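Local coordinates for protein aryl esterase (Mycobacterium smegmatis, PDB 2Q0Q) that catalyses the hydrolysis of aryl esters and can also transfer acyl groups to alcohols in water, as an oligomeric member of the SGNH hydrolase family, at residues G[35-38]-G[39-42]; G[157-160]-G[161-165]; G[194-197]-G[198-202]; G[206-209]-G[210-213]. All coordinates share one frame; numbering follows the deposited sequence.

How the interactions relate
Interactions 1 to 4 follow one another in series along the chain: two pieces of helix (1 and 4), a junction between helices (2) and a helix start (3) in a fold built on a parallel sheet. Interactions 1 and 4 are neighbours: their centres lie about 9 Å apart, and helix 34-42 packs there against helix 198-215. Interaction 3 begins that same terminal helix, about 17 Å between centres from interaction 4, and touches interaction 1 through Arg202. Interaction 2 lies on the opposite side of the chain's centre from interaction 1, about 27 Å between centres. Helix 198-215 thus links the histidine loop of the probable active site to the paired helices.

Interaction 1: residues G[35-38]-G[39-42]; sequences TGVL and AQQL
The last two turns of helix 34-42, which touches helix 198-215 and, through other side chains, strands 3-9 and 46-52, bring Leu38 against Leu42 and Val37 against Gln41, one turn apart. The two leucines run side by side in the same direction, and their closest approach is CD1 of Leu38 to CD1 of Leu42 at 3.6 Å. They make this contact from different first torsions: in Leu38 CG lies anti to the backbone N (chi1 180°), whereas in Leu42 it stands opposite the carbonyl carbon (chi1 -76°). Val37 offers CG1 to CG of Gln41 at 4.0 Å, and that same methylene sits 3.0 Å from Val37 O, a close fit allowed by the glutamine's bend at chi2.

Four helical bonds join the turns. Gln40 N reaches Gly36 O at 2.9 Å, and the N-H of Gln41 meets Val37 O while that of Leu42 meets Leu38 O. Ala39 N completes the set on Thr35 O. Over Gly36 O the extended chain of Gln40 lays its CG, 3.4 Å away. Beyond the helix, Thr35 OG1 is hydrogen-bonded to Glu50, and Leu38 touches Cys7 and Val48. The chemistry is therefore divided: main-chain groups satisfy one another inside the helix, Leu38 meets the strands, Leu42 turns to Val212 and Arg213 of helix 198-215, Gln41 lays its methylenes on Val37 and against that helix, and exposed Gln40 carries the polar role.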
loop_
_atom_site.group_PDB
_atom_site.type_symbol
_atom_site.label_atom_id
_atom_site.label_comp_id
_atom_site.label_asym_id
_atom_site.label_seq_id
_atom_site.Cartn_x
_atom_site.Cartn_y
_atom_site.Cartn_z
ATOM N N THR G 35 32.233 7.645 -20.868
ATOM C CA THR G 35 31.461 6.803 -21.788
ATOM C C THR G 35 31.853 7.085 -23.254
ATOM O O THR G 35 31.873 6.183 -24.100
ATOM C CB THR G 35 29.917 6.970 -21.587
ATOM O OG1 THR G 35 29.547 8.352 -21.700
ATOM C CG2 THR G 35 29.528 6.474 -20.229
ATOM N N GLY G 36 32.150 8.349 -23.544
ATOM C CA GLY G 36 32.620 8.750 -24.869
ATOM C C GLY G 36 34.041 8.306 -25.144
ATOM O O GLY G 36 34.315 7.798 -26.228
ATOM N N VAL G 37 34.930 8.486 -24.159
ATOM C CA VAL G 37 36.313 8.001 -24.239
ATOM C C VAL G 37 36.334 6.482 -24.426
ATOM O O VAL G 37 37.109 5.963 -25.248
ATOM C CB VAL G 37 37.118 8.377 -22.989
ATOM C CG1 VAL G 37 38.476 7.707 -23.042
ATOM C CG2 VAL G 37 37.228 9.894 -22.883
ATOM N N LEU G 38 35.421 5.789 -23.721
ATOM C CA LEU G 38 35.252 4.351 -23.904
ATOM C C LEU G 38 34.907 4.036 -25.360
ATOM O O LEU G 38 35.519 3.167 -25.967
ATOM C CB LEU G 38 34.175 3.794 -22.951
ATOM C CG LEU G 38 33.858 2.295 -23.014
ATOM C CD1 LEU G 38 35.037 1.415 -22.715
ATOM C CD2 LEU G 38 32.751 1.996 -22.039
ATOM N N ALA G 39 33.935 4.760 -25.913
ATOM C CA ALA G 39 33.469 4.511 -27.277
ATOM C C ALA G 39 34.582 4.738 -28.310
ATOM O O ALA G 39 34.744 3.927 -29.240
ATOM C CB ALA G 39 32.251 5.382 -27.578
ATOM N N GLN G 40 35.316 5.851 -28.138
ATOM C CA GLN G 40 36.499 6.209 -28.958
ATOM C C GLN G 40 37.521 5.090 -28.938
ATOM O O GLN G 40 38.019 4.646 -29.980
ATOM C CB GLN G 40 37.240 7.437 -28.397
ATOM C CG GLN G 40 36.595 8.795 -28.563
ATOM C CD GLN G 40 37.328 9.863 -27.720
ATOM O OE1 GLN G 40 38.567 9.883 -27.652
ATOM N NE2 GLN G 40 36.560 10.736 -27.066
ATOM N N GLN G 41 37.857 4.673 -27.724
ATOM C CA GLN G 41 38.918 3.708 -27.509
ATOM C C GLN G 41 38.547 2.347 -28.080
ATOM O O GLN G 41 39.402 1.654 -28.618
ATOM C CB GLN G 41 39.251 3.602 -26.019
ATOM C CG GLN G 41 39.928 4.847 -25.454
ATOM C CD GLN G 41 41.347 5.021 -25.941
ATOM O OE1 GLN G 41 42.191 4.148 -25.767
ATOM N NE2 GLN G 41 41.620 6.169 -26.537
ATOM N N LEU G 42 37.280 1.970 -27.969
ATOM C CA LEU G 42 36.830 0.670 -28.445
ATOM C C LEU G 42 36.689 0.639 -29.968
ATOM O O LEU G 42 37.023 -0.355 -30.606
ATOM C CB LEU G 42 35.502 0.316 -27.787
ATOM C CG LEU G 42 35.567 -0.137 -26.339
ATOM C CD1 LEU G 42 34.157 -0.246 -25.743
ATOM C CD2 LEU G 42 36.358 -1.452 -26.219
#

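Interaction 2: residues G[157-160]-G[161-165]; sequences GEQK and TTELA
Thr161 and Thr162 both turn OG1 in between the backbone N and the carbonyl carbon (chi1 56° and 72°), which directs each hydroxyl back at a carbonyl three residues earlier. Thr161 OG1 donates to Glu158 O at 2.8 Å, and that oxygen also takes the N-H of Thr162 at 3.1 Å. The two donors come from different directions: the amide lies nearly in line with the C=O bond, the hydroxyl well off to one side. Thr162 OG1 stands 2.8 Å from Gln159 O and 3.1 Å from Glu163 OE1, two acceptors that compete for its single proton.

Here helix 157-161 gives way to helix 164-175 through a type I beta turn from Thr161 to Leu164. Thr161 N still makes a helical bond to Gly157 O, but Glu163 N reaches only three residues back, to Lys160 O at 3.0 Å. The bend in the Gln159 chain brings the NE2 end of its amide to 3.6 Å from Glu163 OE1, the two planes 20° apart but the groups displaced and not stacked. Outward, Glu163 forms a salt bridge with Arg166, Lys160 NZ bonds to Arg102 O, and Thr161 OG1 is also hydrogen-bonded to Leu142 N.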
loop_
_atom_site.group_PDB
_atom_site.type_symbol
_atom_site.label_atom_id
_atom_site.label_comp_id
_atom_site.label_asym_id
_atom_site.label_seq_id
_atom_site.Cartn_x
_atom_site.Cartn_y
_atom_site.Cartn_z
ATOM N N GLY G 157 29.822 9.704 4.223
ATOM C CA GLY G 157 29.824 9.014 2.936
ATOM C C GLY G 157 31.206 8.614 2.462
ATOM O O GLY G 157 31.382 7.533 1.924
ATOM N N GLU G 158 32.191 9.489 2.635
ATOM C CA GLU G 158 33.546 9.177 2.207
ATOM C C GLU G 158 34.026 7.849 2.823
ATOM O O GLU G 158 34.492 6.962 2.114
ATOM C CB GLU G 158 34.525 10.309 2.574
ATOM C CG GLU G 158 35.946 10.029 2.088
ATOM C CD GLU G 158 36.916 11.192 2.252
ATOM O OE1 GLU G 158 36.489 12.372 2.283
ATOM O OE2 GLU G 158 38.127 10.906 2.350
ATOM N N GLN G 159 33.865 7.714 4.136
ATOM C CA GLN G 159 34.247 6.491 4.805
ATOM C C GLN G 159 33.543 5.287 4.208
ATOM O O GLN G 159 34.133 4.228 4.085
ATOM C CB GLN G 159 33.989 6.563 6.310
ATOM C CG GLN G 159 34.545 5.372 7.082
ATOM C CD GLN G 159 36.030 5.136 6.849
ATOM O OE1 GLN G 159 36.838 6.072 6.897
ATOM N NE2 GLN G 159 36.405 3.868 6.606
ATOM N N LYS G 160 32.287 5.449 3.824
ATOM C CA LYS G 160 31.557 4.340 3.204
ATOM C C LYS G 160 32.119 3.991 1.820
ATOM O O LYS G 160 32.300 2.822 1.501
ATOM C CB LYS G 160 30.060 4.660 3.139
ATOM C CG LYS G 160 29.423 4.741 4.499
ATOM C CD LYS G 160 27.993 5.220 4.426
ATOM C CE LYS G 160 27.334 5.343 5.815
ATOM N NZ LYS G 160 25.946 5.831 5.806
ATOM N N THR G 161 32.418 5.000 1.005
ATOM C CA THR G 161 32.897 4.750 -0.368
ATOM C C THR G 161 34.258 4.077 -0.389
ATOM O O THR G 161 34.564 3.361 -1.335
ATOM C CB THR G 161 32.956 6.023 -1.225
ATOM O OG1 THR G 161 33.764 7.024 -0.594
ATOM C CG2 THR G 161 31.553 6.574 -1.453
ATOM N N THR G 162 35.058 4.294 0.646
ATOM C CA THR G 162 36.367 3.604 0.736
ATOM C C THR G 162 36.203 2.081 0.892
ATOM O O THR G 162 37.141 1.333 0.669
ATOM C CB THR G 162 37.226 4.101 1.912
ATOM O OG1 THR G 162 36.672 3.643 3.154
ATOM C CG2 THR G 162 37.373 5.627 1.910
ATOM N N GLU G 163 35.023 1.631 1.318
ATOM C CA GLU G 163 34.728 0.198 1.528
ATOM C C GLU G 163 34.071 -0.509 0.341
ATOM O O GLU G 163 33.918 -1.732 0.369
ATOM C CB GLU G 163 33.834 0.017 2.752
ATOM C CG GLU G 163 34.429 0.604 4.037
ATOM C CD GLU G 163 35.820 0.076 4.314
ATOM O OE1 GLU G 163 36.749 0.898 4.531
ATOM O OE2 GLU G 163 35.982 -1.166 4.316
ATOM N N LEU G 164 33.684 0.241 -0.684
ATOM C CA LEU G 164 32.876 -0.348 -1.764
ATOM C C LEU G 164 33.685 -1.284 -2.648
ATOM O O LEU G 164 33.183 -2.298 -3.112
ATOM C CB LEU G 164 32.207 0.735 -2.594
ATOM C CG LEU G 164 31.148 1.529 -1.823
ATOM C CD1 LEU G 164 30.596 2.661 -2.659
ATOM C CD2 LEU G 164 30.042 0.621 -1.354
ATOM N N ALA G 165 34.965 -0.974 -2.884
ATOM C CA ALA G 165 35.772 -1.902 -3.652
ATOM C C ALA G 165 35.824 -3.258 -2.933
ATOM O O ALA G 165 35.714 -4.311 -3.575
ATOM C CB ALA G 165 37.174 -1.357 -3.866
#

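Interaction 3: residues G[194-197]-G[198-202]; sequences IHFT and EANNR. With SO4 (sulfate ion), chain U.
Thr197 and Asn200 hold each other in a capping box at the start of helix 198-215. Asn200 N donates to Thr197 OG1 at 3.0 Å along a nearly straight bond of 164°, and Thr197 N returns a bond of the same length to Asn200 OD1, from above its amide plane. Thr197 O takes both the backbone N of Asn201 and its ND2, the latter at 2.9 Å, from opposite faces of the carbonyl. Phe196 CB packs 3.4 Å from Asn200 CB, the Phe196 ring and the Asn200 amide almost perpendicular (82°), while Asn201 OD1 lies at the ring edge.

Further out, Asp189 N also binds Asn200 OD1, and Phe196 fits among Leu12, Trp34, Pro140 and Ile186. His195 NE2 donates to sulfate O4 at 2.8 Å in the ring plane; Ile194 CG2 covers one ring face. His195 ND1 bonds to Asp192, and the sulfate is also held by Ser11, Ala55, Asn94 and Lys97. Ser11, His195 and Asp192 have the geometry of a catalytic triad, consistent with an SGNH hydrolase. The box thus gives partners to Asn200 N and the N-cap Thr197 N, two residues beyond this histidine, and the sulfate, probably from the crystallisation liquor, sits where substrate probably binds.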
loop_
_atom_site.group_PDB
_atom_site.type_symbol
_atom_site.label_atom_id
_atom_site.label_comp_id
_atom_site.label_asym_id
_atom_site.label_seq_id
_atom_site.Cartn_x
_atom_site.Cartn_y
_atom_site.Cartn_z
ATOM N N ILE G 194 33.153 15.236 -5.265
ATOM C CA ILE G 194 32.219 14.187 -5.638
ATOM C C ILE G 194 32.416 13.725 -7.082
ATOM O O ILE G 194 32.458 12.521 -7.356
ATOM C CB ILE G 194 30.742 14.669 -5.475
ATOM C CG1 ILE G 194 30.475 15.162 -4.043
ATOM C CG2 ILE G 194 29.761 13.550 -5.913
ATOM C CD1 ILE G 194 29.199 15.991 -3.904
ATOM N N HIS G 195 32.502 14.679 -8.011
ATOM C CA HIS G 195 32.477 14.364 -9.426
ATOM C C HIS G 195 33.873 14.378 -10.033
ATOM O O HIS G 195 34.867 14.615 -9.318
ATOM C CB HIS G 195 31.468 15.284 -10.142
ATOM C CG HIS G 195 30.083 15.165 -9.588
ATOM N ND1 HIS G 195 29.576 16.046 -8.655
ATOM C CD2 HIS G 195 29.107 14.240 -9.796
ATOM C CE1 HIS G 195 28.347 15.684 -8.328
ATOM N NE2 HIS G 195 28.038 14.585 -8.999
ATOM N N PHE G 196 33.934 14.057 -11.327
ATOM C CA PHE G 196 35.198 13.781 -12.011
ATOM C C PHE G 196 35.720 14.974 -12.756
ATOM O O PHE G 196 34.970 15.726 -13.343
ATOM C CB PHE G 196 35.104 12.662 -13.045
ATOM C CG PHE G 196 34.839 11.280 -12.490
ATOM C CD1 PHE G 196 34.437 10.257 -13.356
ATOM C CD2 PHE G 196 35.007 10.971 -11.135
ATOM C CE1 PHE G 196 34.211 8.945 -12.885
ATOM C CE2 PHE G 196 34.760 9.680 -10.658
ATOM C CZ PHE G 196 34.345 8.662 -11.537
ATOM N N THR G 197 37.039 15.096 -12.768
ATOM C CA THR G 197 37.725 16.000 -13.686
ATOM C C THR G 197 37.726 15.401 -15.085
ATOM O O THR G 197 37.315 14.246 -15.291
ATOM C CB THR G 197 39.180 16.216 -13.290
ATOM O OG1 THR G 197 39.834 14.942 -13.197
ATOM C CG2 THR G 197 39.250 16.946 -11.954
ATOM N N GLU G 198 38.162 16.196 -16.057
ATOM C CA GLU G 198 38.337 15.686 -17.418
ATOM C C GLU G 198 39.341 14.529 -17.472
ATOM O O GLU G 198 39.105 13.552 -18.206
ATOM C CB GLU G 198 38.833 16.789 -18.342
ATOM C CG GLU G 198 37.815 17.894 -18.575
ATOM C CD GLU G 198 38.373 19.012 -19.451
ATOM O OE1 GLU G 198 39.462 19.575 -19.124
ATOM O OE2 GLU G 198 37.679 19.308 -20.450
ATOM N N ALA G 199 40.429 14.656 -16.700
ATOM C CA ALA G 199 41.502 13.632 -16.625
ATOM C C ALA G 199 41.070 12.332 -15.924
ATOM O O ALA G 199 41.471 11.215 -16.361
ATOM C CB ALA G 199 42.754 14.192 -15.942
ATOM N N ASN G 200 40.226 12.475 -14.883
ATOM C CA ASN G 200 39.459 11.345 -14.299
ATOM C C ASN G 200 38.652 10.580 -15.341
ATOM O O ASN G 200 38.669 9.336 -15.363
ATOM C CB ASN G 200 38.440 11.822 -13.254
ATOM C CG ASN G 200 39.028 12.275 -11.975
ATOM O OD1 ASN G 200 38.340 12.911 -11.157
ATOM N ND2 ASN G 200 40.304 11.952 -11.752
ATOM N N ASN G 201 37.908 11.326 -16.177
ATOM C CA ASN G 201 37.044 10.710 -17.193
ATOM C C ASN G 201 37.874 9.956 -18.220
ATOM O O ASN G 201 37.599 8.807 -18.574
ATOM C CB ASN G 201 36.205 11.763 -17.904
ATOM C CG ASN G 201 34.944 12.093 -17.156
ATOM O OD1 ASN G 201 34.010 11.296 -17.149
ATOM N ND2 ASN G 201 34.919 13.269 -16.499
ATOM N N ARG G 202 38.927 10.605 -18.687
ATOM C CA ARG G 202 39.798 9.987 -19.674
ATOM C C ARG G 202 40.450 8.689 -19.171
ATOM O O ARG G 202 40.453 7.676 -19.871
ATOM C CB ARG G 202 40.851 11.000 -20.105
ATOM C CG ARG G 202 41.893 10.507 -21.082
ATOM C CD ARG G 202 41.320 10.529 -22.439
ATOM N NE ARG G 202 42.224 9.937 -23.407
ATOM C CZ ARG G 202 41.944 9.836 -24.700
ATOM N NH1 ARG G 202 40.797 10.297 -25.174
ATOM N NH2 ARG G 202 42.828 9.289 -25.520
HETATM S S SO4 U . 24.967 12.900 -7.461
HETATM O O1 SO4 U . 26.000 12.638 -6.391
HETATM O O2 SO4 U . 24.914 11.737 -8.377
HETATM O O3 SO4 U . 23.728 13.286 -6.758
HETATM O O4 SO4 U . 25.430 14.038 -8.264
#

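Interaction 4: residues G[206-209]-G[210-213]; sequences VALA and EQVR
Ala209 meets Arg213 across one turn of helix 198-215, and with Leu208 and Glu210 it has the most surface buried in this contact. The carbonyl of Ala209 accepts the Arg213 N-H at 3.1 Å in an almost straight bond of 173°. The arginine chain then runs out extended from CG to NE before the guanidinium folds back, bringing Ala209 O over one of its faces, with NH1 at 3.6 Å from that oxygen. Ala209 CB lies on that same side, 3.9 Å from Arg213 NH1. The fold-back also brings NH2 near helix 34-42, where it makes a weak hydrogen bond to Gln41 O.

Leu208 takes part chiefly through its backbone: its O receives the N-H of Val212 at 2.8 Å, and CG2 of Val212 rests 3.3 Å from the same oxygen. The Leu208 side chain turns to the protein interior, against Trp34, Leu135 and Phe180.

Glu210 sets CB 3.5 Å from Ala207 O. Its CG stands anti to the backbone N (chi1 -178°) and the chain bends beyond it, so that OE1 meets NE2 of Gln211 at 3.1 Å; the oxygen uses its syn lone pair, and the acceptor lies in the plane of the glutamine amide. Gln211 N bonds in turn to Ala207 O.

Val212 packs on Leu86 and Ile88 and Gln211 on Phe180, while Glu210 and Arg213 are exposed: an amphipathic helix covering the parallel sheet of an alpha/beta/alpha SGNH hydrolase fold.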
loop_
_atom_site.group_PDB
_atom_site.type_symbol
_atom_site.label_atom_id
_atom_site.label_comp_id
_atom_site.label_asym_id
_atom_site.label_seq_id
_atom_site.Cartn_x
_atom_site.Cartn_y
_atom_site.Cartn_z
ATOM N N VAL G 206 39.795 4.755 -20.639
ATOM C CA VAL G 206 40.911 3.965 -21.192
ATOM C C VAL G 206 41.126 2.611 -20.456
ATOM O O VAL G 206 41.535 1.579 -21.064
ATOM C CB VAL G 206 42.210 4.780 -21.164
ATOM C CG1 VAL G 206 43.413 3.878 -21.288
ATOM C CG2 VAL G 206 42.194 5.837 -22.264
ATOM N N ALA G 207 40.791 2.638 -19.151
ATOM C CA ALA G 207 40.914 1.429 -18.360
ATOM C C ALA G 207 39.767 0.492 -18.669
ATOM O O ALA G 207 39.979 -0.706 -18.806
ATOM C CB ALA G 207 40.899 1.776 -16.913
ATOM N N LEU G 208 38.561 1.055 -18.724
ATOM C CA LEU G 208 37.366 0.247 -19.014
ATOM C C LEU G 208 37.367 -0.301 -20.442
ATOM O O LEU G 208 36.777 -1.367 -20.702
ATOM C CB LEU G 208 36.073 1.035 -18.727
ATOM C CG LEU G 208 35.719 1.235 -17.241
ATOM C CD1 LEU G 208 34.576 2.252 -17.045
ATOM C CD2 LEU G 208 35.391 -0.100 -16.538
ATOM N N ALA G 209 37.948 0.450 -21.383
ATOM C CA ALA G 209 38.078 -0.038 -22.762
ATOM C C ALA G 209 38.852 -1.368 -22.731
ATOM O O ALA G 209 38.436 -2.345 -23.347
ATOM C CB ALA G 209 38.781 0.988 -23.622
ATOM N N GLU G 210 39.953 -1.429 -21.984
ATOM C CA GLU G 210 40.673 -2.688 -21.845
ATOM C C GLU G 210 39.799 -3.781 -21.198
ATOM O O GLU G 210 39.815 -4.941 -21.609
ATOM C CB GLU G 210 41.970 -2.442 -21.038
ATOM C CG GLU G 210 42.839 -3.674 -20.861
ATOM C CD GLU G 210 42.488 -4.509 -19.618
ATOM O OE1 GLU G 210 41.906 -3.947 -18.648
ATOM O OE2 GLU G 210 42.689 -5.788 -19.736
ATOM N N GLN G 211 39.033 -3.397 -20.184
ATOM C CA GLN G 211 38.185 -4.347 -19.494
ATOM C C GLN G 211 37.144 -4.926 -20.458
ATOM O O GLN G 211 36.946 -6.136 -20.481
ATOM C CB GLN G 211 37.480 -3.670 -18.322
ATOM C CG GLN G 211 38.420 -3.329 -17.192
ATOM C CD GLN G 211 38.739 -4.554 -16.382
ATOM O OE1 GLN G 211 37.853 -5.084 -15.695
ATOM N NE2 GLN G 211 39.967 -5.056 -16.508
ATOM N N VAL G 212 36.487 -4.059 -21.237
ATOM C CA VAL G 212 35.491 -4.491 -22.221
ATOM C C VAL G 212 36.069 -5.463 -23.240
ATOM O O VAL G 212 35.489 -6.521 -23.498
ATOM C CB VAL G 212 34.881 -3.290 -22.951
ATOM C CG1 VAL G 212 34.043 -3.752 -24.166
ATOM C CG2 VAL G 212 33.999 -2.507 -21.997
ATOM N N ARG G 213 37.203 -5.119 -23.835
ATOM C CA ARG G 213 37.789 -6.019 -24.811
ATOM C C ARG G 213 38.163 -7.348 -24.166
ATOM O O ARG G 213 38.128 -8.387 -24.811
ATOM C CB ARG G 213 39.034 -5.414 -25.434
ATOM C CG ARG G 213 38.806 -4.201 -26.302
ATOM C CD ARG G 213 40.149 -3.707 -26.808
ATOM N NE ARG G 213 40.093 -2.308 -27.222
ATOM C CZ ARG G 213 40.603 -1.274 -26.549
ATOM N NH1 ARG G 213 41.272 -1.409 -25.394
ATOM N NH2 ARG G 213 40.461 -0.069 -27.058
#